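Local coordinates for pumilio homology domain family member 4 (Saccharomyces cerevisiae, PDB 3BWT), which binds messenger RNA as a member of the PUF family, here through its single-stranded RNA-binding Pumilio homology domain, at residues 113-116 with 117-121; 254-257 with 258-261; 271-274 with 275-279. All blocks are in the same frame, centred on the assembly; numbering follows the deposited sequence.

Contact 1. Residues 113-116 with 117-121; sequences AQIV and VDSLR
Val-116 and Leu-120 touch one turn apart on helix 110-120, where the third Pumilio repeat of the PUF domain passes into the fourth. Their side chains lie next to each other and point the same way. One branch of each makes the apolar contact, with CG1 of Val-116 3.6 Å from CD1 of Leu-120. With chi1 at 165°, CG1 of the valine lies opposite the backbone N and beside the carbonyl carbon, on the side from which Leu-120 follows. Both residues also pack on Phe-87 of helix 87-92. Leu-120 reaches Val-136 and Cys-140 of helix 133-143 as well.

The backbone bonds are mostly those of an alpha helix. Val-117 N donates to Ala-113 O at 2.9 Å, and the bond is almost straight at 178°. Asp-118 N donates to Gln-114 O at 2.8 Å. Leu-120 N donates to Val-116 O at 2.9 Å. Ser-119 N is held less well: it makes weak bonds to both Ile-115 O and Val-116 O.

The hydroxyl of Ser-119 supplements these weak bonds. Its OG donates to Ile-115 O at 3.0 Å, folded back against the preceding turn. Ser-84 O is a second, weaker acceptor for the same proton, which the two would share or take in turn.

The charged pair is on an exposed face. Arg-121 NH2 forms a salt bridge with Asp-118 OD1 at 3.2 Å, and its hydrogen bond is weak.

The chemistry divides the helix by side. Valine and leucine carbons face other helices of the repeat stack, while opposite charges pair at the surface.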
loop_
_atom_site.group_PDB
_atom_site.type_symbol
_atom_site.label_atom_id
_atom_site.label_comp_id
_atom_site.label_asym_id
_atom_site.label_seq_id
_atom_site.Cartn_x
_atom_site.Cartn_y
_atom_site.Cartn_z
ATOM N N ALA A 113 -13.140 -12.070 15.230
ATOM C CA ALA A 113 -12.724 -11.914 13.841
ATOM C C ALA A 113 -13.909 -12.092 12.920
ATOM O O ALA A 113 -14.033 -11.401 11.909
ATOM C CB ALA A 113 -11.630 -12.895 13.487
ATOM N N GLN A 114 -14.787 -13.022 13.271
ATOM C CA GLN A 114 -15.979 -13.240 12.470
ATOM C C GLN A 114 -16.896 -12.027 12.506
ATOM O O GLN A 114 -17.455 -11.645 11.484
ATOM C CB GLN A 114 -16.716 -14.508 12.899
ATOM C CG GLN A 114 -16.151 -15.755 12.251
ATOM C CD GLN A 114 -15.777 -15.517 10.797
ATOM O OE1 GLN A 114 -14.636 -15.756 10.395
ATOM N NE2 GLN A 114 -16.735 -15.031 10.003
ATOM N N ILE A 115 -17.031 -11.411 13.674
ATOM C CA ILE A 115 -17.801 -10.175 13.791
ATOM C C ILE A 115 -17.207 -9.049 12.935
ATOM O O ILE A 115 -17.939 -8.247 12.349
ATOM C CB ILE A 115 -17.929 -9.711 15.263
ATOM C CG1 ILE A 115 -18.870 -10.638 16.037
ATOM C CG2 ILE A 115 -18.421 -8.272 15.339
ATOM C CD1 ILE A 115 -18.938 -10.349 17.528
ATOM N N VAL A 116 -15.881 -8.994 12.858
ATOM C CA VAL A 116 -15.241 -7.963 12.062
ATOM C C VAL A 116 -15.413 -8.224 10.569
ATOM O O VAL A 116 -15.857 -7.341 9.847
ATOM C CB VAL A 116 -13.761 -7.764 12.440
ATOM C CG1 VAL A 116 -13.036 -6.969 11.368
ATOM C CG2 VAL A 116 -13.654 -7.055 13.786
ATOM N N VAL A 117 -15.090 -9.425 10.096
ATOM C CA VAL A 117 -15.277 -9.718 8.674
ATOM C C VAL A 117 -16.741 -9.550 8.297
ATOM O O VAL A 117 -17.053 -8.954 7.273
ATOM C CB VAL A 117 -14.788 -11.133 8.259
ATOM C CG1 VAL A 117 -13.465 -11.467 8.932
ATOM C CG2 VAL A 117 -15.823 -12.185 8.599
ATOM N N ASP A 118 -17.643 -10.056 9.132
ATOM C CA ASP A 118 -19.067 -9.950 8.840
ATOM C C ASP A 118 -19.450 -8.482 8.680
ATOM O O ASP A 118 -20.277 -8.141 7.837
ATOM C CB ASP A 118 -19.913 -10.592 9.941
ATOM C CG ASP A 118 -19.914 -12.113 9.885
ATOM O OD1 ASP A 118 -19.173 -12.697 9.057
ATOM O OD2 ASP A 118 -20.664 -12.723 10.684
ATOM N N SER A 119 -18.832 -7.623 9.487
ATOM C CA SER A 119 -19.197 -6.212 9.540
ATOM C C SER A 119 -18.584 -5.401 8.417
ATOM O O SER A 119 -19.165 -4.411 7.987
ATOM C CB SER A 119 -18.784 -5.592 10.871
ATOM O OG SER A 119 -19.726 -5.876 11.883
ATOM N N LEU A 120 -17.405 -5.811 7.956
ATOM C CA LEU A 120 -16.698 -5.088 6.907
ATOM C C LEU A 120 -17.052 -5.588 5.522
ATOM O O LEU A 120 -17.169 -4.808 4.592
ATOM C CB LEU A 120 -15.188 -5.192 7.115
ATOM C CG LEU A 120 -14.658 -4.437 8.333
ATOM C CD1 LEU A 120 -13.181 -4.717 8.581
ATOM C CD2 LEU A 120 -14.915 -2.945 8.151
ATOM N N ARG A 121 -17.226 -6.898 5.396
ATOM C CA ARG A 121 -17.399 -7.539 4.097
ATOM C C ARG A 121 -18.301 -6.761 3.141
ATOM O O ARG A 121 -17.908 -6.454 2.019
ATOM C CB ARG A 121 -17.912 -8.965 4.285
ATOM C CG ARG A 121 -18.119 -9.757 3.012
ATOM C CD ARG A 121 -18.342 -11.207 3.376
ATOM N NE ARG A 121 -19.414 -11.328 4.361
ATOM C CZ ARG A 121 -19.435 -12.210 5.356
ATOM N NH1 ARG A 121 -18.429 -13.065 5.520
ATOM N NH2 ARG A 121 -20.465 -12.228 6.199
#

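Contact 2. Residues 254-257 with 258-261; sequences KTAI and VSEP
Val-258 lays its CG2 branch against Thr-255 at the start of helix 256-279. The two side chains run next to each other in the same direction. CG2 of Val-258 is 3.5 Å from CB of Thr-255 and 3.7 Å from its CG2. The valine's chi1 of -77° places its CG2 between its own N and carbonyl carbon, facing back to the threonine. Thr-255 turns its methyl to this contact and its OG1 elsewhere, to a hydrogen bond with Lys-251 O.

Ile-257 slants across the other branch of Val-258, with CG1 to CG1 at 4.1 Å. The isoleucine CG1 also sits between backbone N and carbonyl carbon (chi1 73°).

Ser-259 folds its hydroxyl back to the preceding turn. OG is 3.2 Å from Thr-255 O and 3.2 Å from Ala-256 O. Both bonds are weak. The one hydroxyl proton cannot serve both fully, and which acceptor takes it is not settled; Leu-253 O is a further weak partner.

The backbone bond from Val-258 N to Thr-255 O is firmer, at 2.7 Å and 164°. A water joins the next turn: it donates to Ala-256 O and accepts from Glu-260 N.

In the seventh Pumilio repeat this turn leads into helix 256-279 and touches two other helices. Val-258 packs on Thr-225, His-226 and Val-229 of helix 224-232, and Ser-259 meets Ile-294 and Gln-298 of helix 284-298.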
loop_
_atom_site.group_PDB
_atom_site.type_symbol
_atom_site.label_atom_id
_atom_site.label_comp_id
_atom_site.label_asym_id
_atom_site.label_seq_id
_atom_site.Cartn_x
_atom_site.Cartn_y
_atom_site.Cartn_z
ATOM N N LYS A 254 15.710 -2.943 -13.934
ATOM C CA LYS A 254 16.394 -3.005 -12.643
ATOM C C LYS A 254 16.178 -4.348 -11.943
ATOM O O LYS A 254 16.599 -4.541 -10.802
ATOM C CB LYS A 254 15.963 -1.840 -11.739
ATOM C CG LYS A 254 16.518 -0.485 -12.163
ATOM C CD LYS A 254 16.093 0.622 -11.203
ATOM C CE LYS A 254 16.802 1.938 -11.515
ATOM N NZ LYS A 254 16.579 2.979 -10.462
ATOM N N THR A 255 15.525 -5.273 -12.632
ATOM C CA THR A 255 15.379 -6.625 -12.113
ATOM C C THR A 255 16.340 -7.575 -12.828
ATOM O O THR A 255 16.061 -8.035 -13.939
ATOM C CB THR A 255 13.943 -7.118 -12.256
ATOM O OG1 THR A 255 13.072 -6.180 -11.615
ATOM C CG2 THR A 255 13.774 -8.504 -11.619
ATOM N N ALA A 256 17.460 -7.871 -12.172
ATOM C CA ALA A 256 18.595 -8.528 -12.826
ATOM C C ALA A 256 18.246 -9.630 -13.828
ATOM O O ALA A 256 18.779 -9.630 -14.937
ATOM C CB ALA A 256 19.590 -9.036 -11.797
ATOM N N ILE A 257 17.357 -10.553 -13.456
ATOM C CA ILE A 257 17.074 -11.698 -14.326
ATOM C C ILE A 257 16.249 -11.375 -15.555
ATOM O O ILE A 257 16.070 -12.239 -16.412
ATOM C CB ILE A 257 16.344 -12.858 -13.616
ATOM C CG1 ILE A 257 14.891 -12.471 -13.348
ATOM C CG2 ILE A 257 17.095 -13.301 -12.363
ATOM C CD1 ILE A 257 13.909 -13.626 -13.483
ATOM N N VAL A 258 15.719 -10.159 -15.643
ATOM C CA VAL A 258 14.971 -9.776 -16.838
ATOM C C VAL A 258 15.550 -8.537 -17.495
ATOM O O VAL A 258 15.079 -8.115 -18.547
ATOM C CB VAL A 258 13.474 -9.577 -16.560
ATOM C CG1 VAL A 258 12.783 -10.913 -16.443
ATOM C CG2 VAL A 258 13.259 -8.734 -15.308
ATOM N N SER A 259 16.584 -7.968 -16.882
ATOM C CA SER A 259 17.263 -6.794 -17.433
ATOM C C SER A 259 17.536 -6.961 -18.925
ATOM O O SER A 259 17.079 -6.169 -19.753
ATOM C CB SER A 259 18.599 -6.552 -16.717
ATOM O OG SER A 259 18.451 -6.495 -15.306
ATOM N N GLU A 260 18.260 -8.023 -19.259
ATOM C CA GLU A 260 18.901 -8.124 -20.559
ATOM C C GLU A 260 17.965 -8.388 -21.750
ATOM O O GLU A 260 18.142 -7.806 -22.813
ATOM C CB GLU A 260 20.101 -9.078 -20.473
ATOM C CG GLU A 260 21.077 -8.604 -19.374
ATOM C CD GLU A 260 22.408 -9.343 -19.326
ATOM O OE1 GLU A 260 22.612 -10.298 -20.112
ATOM O OE2 GLU A 260 23.253 -8.958 -18.480
ATOM N N PRO A 261 16.949 -9.237 -21.572
ATOM C CA PRO A 261 15.937 -9.342 -22.629
ATOM C C PRO A 261 15.337 -7.981 -23.004
ATOM O O PRO A 261 15.131 -7.692 -24.190
ATOM C CB PRO A 261 14.867 -10.219 -21.985
ATOM C CG PRO A 261 15.626 -11.084 -21.040
ATOM C CD PRO A 261 16.755 -10.238 -20.510
HETATM O O HOH W 1 19.121 -10.278 -17.548
#

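Contact 3. Residues 271-274 with 275-279; sequences GETG and IQSLL
Ile-275 lies along the carbonyl of Gly-271 in helix 256-279, within the eighth Pumilio repeat of an all-helical PUF domain. CB of Ile-275 is 3.3 Å from Gly-271 O, and CD1 of the same chain comes within 3.5 Å of that oxygen. The backbone joins the same two residues, with Ile-275 N donating to Gly-271 O at 2.8 Å.

The next residues continue the i to i+4 bonding. Gln-276 N donates to Glu-272 O at 2.8 Å. Ser-277 uses two groups on one acceptor, Thr-273 O. Its N and its OG each lie 2.9 Å from that oxygen and reach it from opposite faces of the carbonyl plane. OG stands 37° out of the plane, so it is not on a lone pair. The hydroxyl is turned back this way because OG is anti to the serine's carbonyl carbon (chi1 -64°).

Gly-271 leaves helical geometry, with a positive phi of 61°. The helix is kinked here, and the N atoms of Glu-272 and Thr-273 make no bond to the turn before. From Ile-275 to Leu-278 each N-H bonds to the carbonyl four residues back.

Farther out, the apolar side chains pack against neighbouring helices. Ile-275 packs on Ile-309 and Val-310 of helix 300-310. Leu-278 packs on Leu-288 of helix 284-298 and on Ile-237 and Ser-240 of helix 236-240. Leu-278 N donates to Gly-274 O, and CD1 of Leu-278 lies 3.5 Å from that same oxygen.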
loop_
_atom_site.group_PDB
_atom_site.type_symbol
_atom_site.label_atom_id
_atom_site.label_comp_id
_atom_site.label_asym_id
_atom_site.label_seq_id
_atom_site.Cartn_x
_atom_site.Cartn_y
_atom_site.Cartn_z
ATOM N N GLY A 271 16.383 0.201 -32.199
ATOM C CA GLY A 271 17.421 0.687 -33.094
ATOM C C GLY A 271 17.745 2.149 -32.866
ATOM O O GLY A 271 17.403 2.715 -31.822
ATOM N N GLU A 272 18.403 2.777 -33.840
ATOM C CA GLU A 272 18.802 4.170 -33.676
ATOM C C GLU A 272 17.583 5.091 -33.561
ATOM O O GLU A 272 17.603 6.067 -32.815
ATOM C CB GLU A 272 19.750 4.629 -34.794
ATOM C CG GLU A 272 20.460 5.961 -34.471
ATOM C CD GLU A 272 21.779 6.152 -35.220
ATOM O OE1 GLU A 272 21.760 6.128 -36.471
ATOM O OE2 GLU A 272 22.831 6.340 -34.555
ATOM N N THR A 273 16.523 4.773 -34.294
ATOM C CA THR A 273 15.295 5.549 -34.213
ATOM C C THR A 273 14.678 5.496 -32.807
ATOM O O THR A 273 14.418 6.535 -32.192
ATOM C CB THR A 273 14.278 5.093 -35.273
ATOM O OG1 THR A 273 14.591 5.723 -36.523
ATOM C CG2 THR A 273 12.870 5.478 -34.871
ATOM N N GLY A 274 14.451 4.290 -32.298
ATOM C CA GLY A 274 13.921 4.129 -30.960
ATOM C C GLY A 274 14.822 4.756 -29.910
ATOM O O GLY A 274 14.367 5.475 -29.016
ATOM N N ILE A 275 16.112 4.479 -30.008
ATOM C CA ILE A 275 17.050 5.018 -29.038
ATOM C C ILE A 275 17.096 6.542 -29.103
ATOM O O ILE A 275 17.184 7.206 -28.075
ATOM C CB ILE A 275 18.449 4.393 -29.196
ATOM C CG1 ILE A 275 18.491 3.051 -28.469
ATOM C CG2 ILE A 275 19.520 5.318 -28.642
ATOM C CD1 ILE A 275 19.468 2.069 -29.066
ATOM N N GLN A 276 17.018 7.094 -30.310
ATOM C CA GLN A 276 16.992 8.541 -30.466
ATOM C C GLN A 276 15.711 9.103 -29.857
ATOM O O GLN A 276 15.691 10.212 -29.316
ATOM C CB GLN A 276 17.084 8.934 -31.941
ATOM C CG GLN A 276 17.450 10.403 -32.154
ATOM C CD GLN A 276 17.092 10.907 -33.539
ATOM O OE1 GLN A 276 17.450 12.026 -33.911
ATOM N NE2 GLN A 276 16.377 10.090 -34.306
ATOM N N SER A 277 14.638 8.330 -29.961
ATOM C CA SER A 277 13.386 8.694 -29.327
ATOM C C SER A 277 13.556 8.764 -27.810
ATOM O O SER A 277 13.102 9.717 -27.172
ATOM C CB SER A 277 12.278 7.715 -29.715
ATOM O OG SER A 277 12.025 7.792 -31.107
ATOM N N LEU A 278 14.222 7.767 -27.239
ATOM C CA LEU A 278 14.498 7.773 -25.808
ATOM C C LEU A 278 15.382 8.950 -25.413
ATOM O O LEU A 278 15.038 9.724 -24.518
ATOM C CB LEU A 278 15.157 6.471 -25.371
ATOM C CG LEU A 278 14.285 5.301 -24.928
ATOM C CD1 LEU A 278 13.073 5.154 -25.808
ATOM C CD2 LEU A 278 15.123 4.040 -24.943
ATOM N N LEU A 279 16.528 9.075 -26.069
ATOM C CA LEU A 279 17.443 10.169 -25.782
ATOM C C LEU A 279 16.700 11.495 -25.705
ATOM O O LEU A 279 17.081 12.379 -24.936
ATOM C CB LEU A 279 18.522 10.261 -26.861
ATOM C CG LEU A 279 19.429 11.494 -26.782
ATOM C CD1 LEU A 279 20.166 11.517 -25.458
ATOM C CD2 LEU A 279 20.417 11.515 -27.934
#

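In the fold
From the N terminus, contact 1 comes first, on helix 110-120 where the third Pumilio repeat passes into the fourth. Contact 2 follows in the seventh repeat and contact 3 in the eighth. Contacts 1 and 3 lie along a helix, and contact 2 is the turn that leads into one; no long loop is closed. The three run in series; none nests or crosses. Contacts 2 and 3 share helix 256-279, with centres about 20 Å apart and nearest atoms about 11 Å apart. Contact 1 is on the opposite side of the chain's centre, about 42 Å and 54 Å from them between centres. Helix 284-298 touches residues of both later contacts, which links the seventh and eighth repeats.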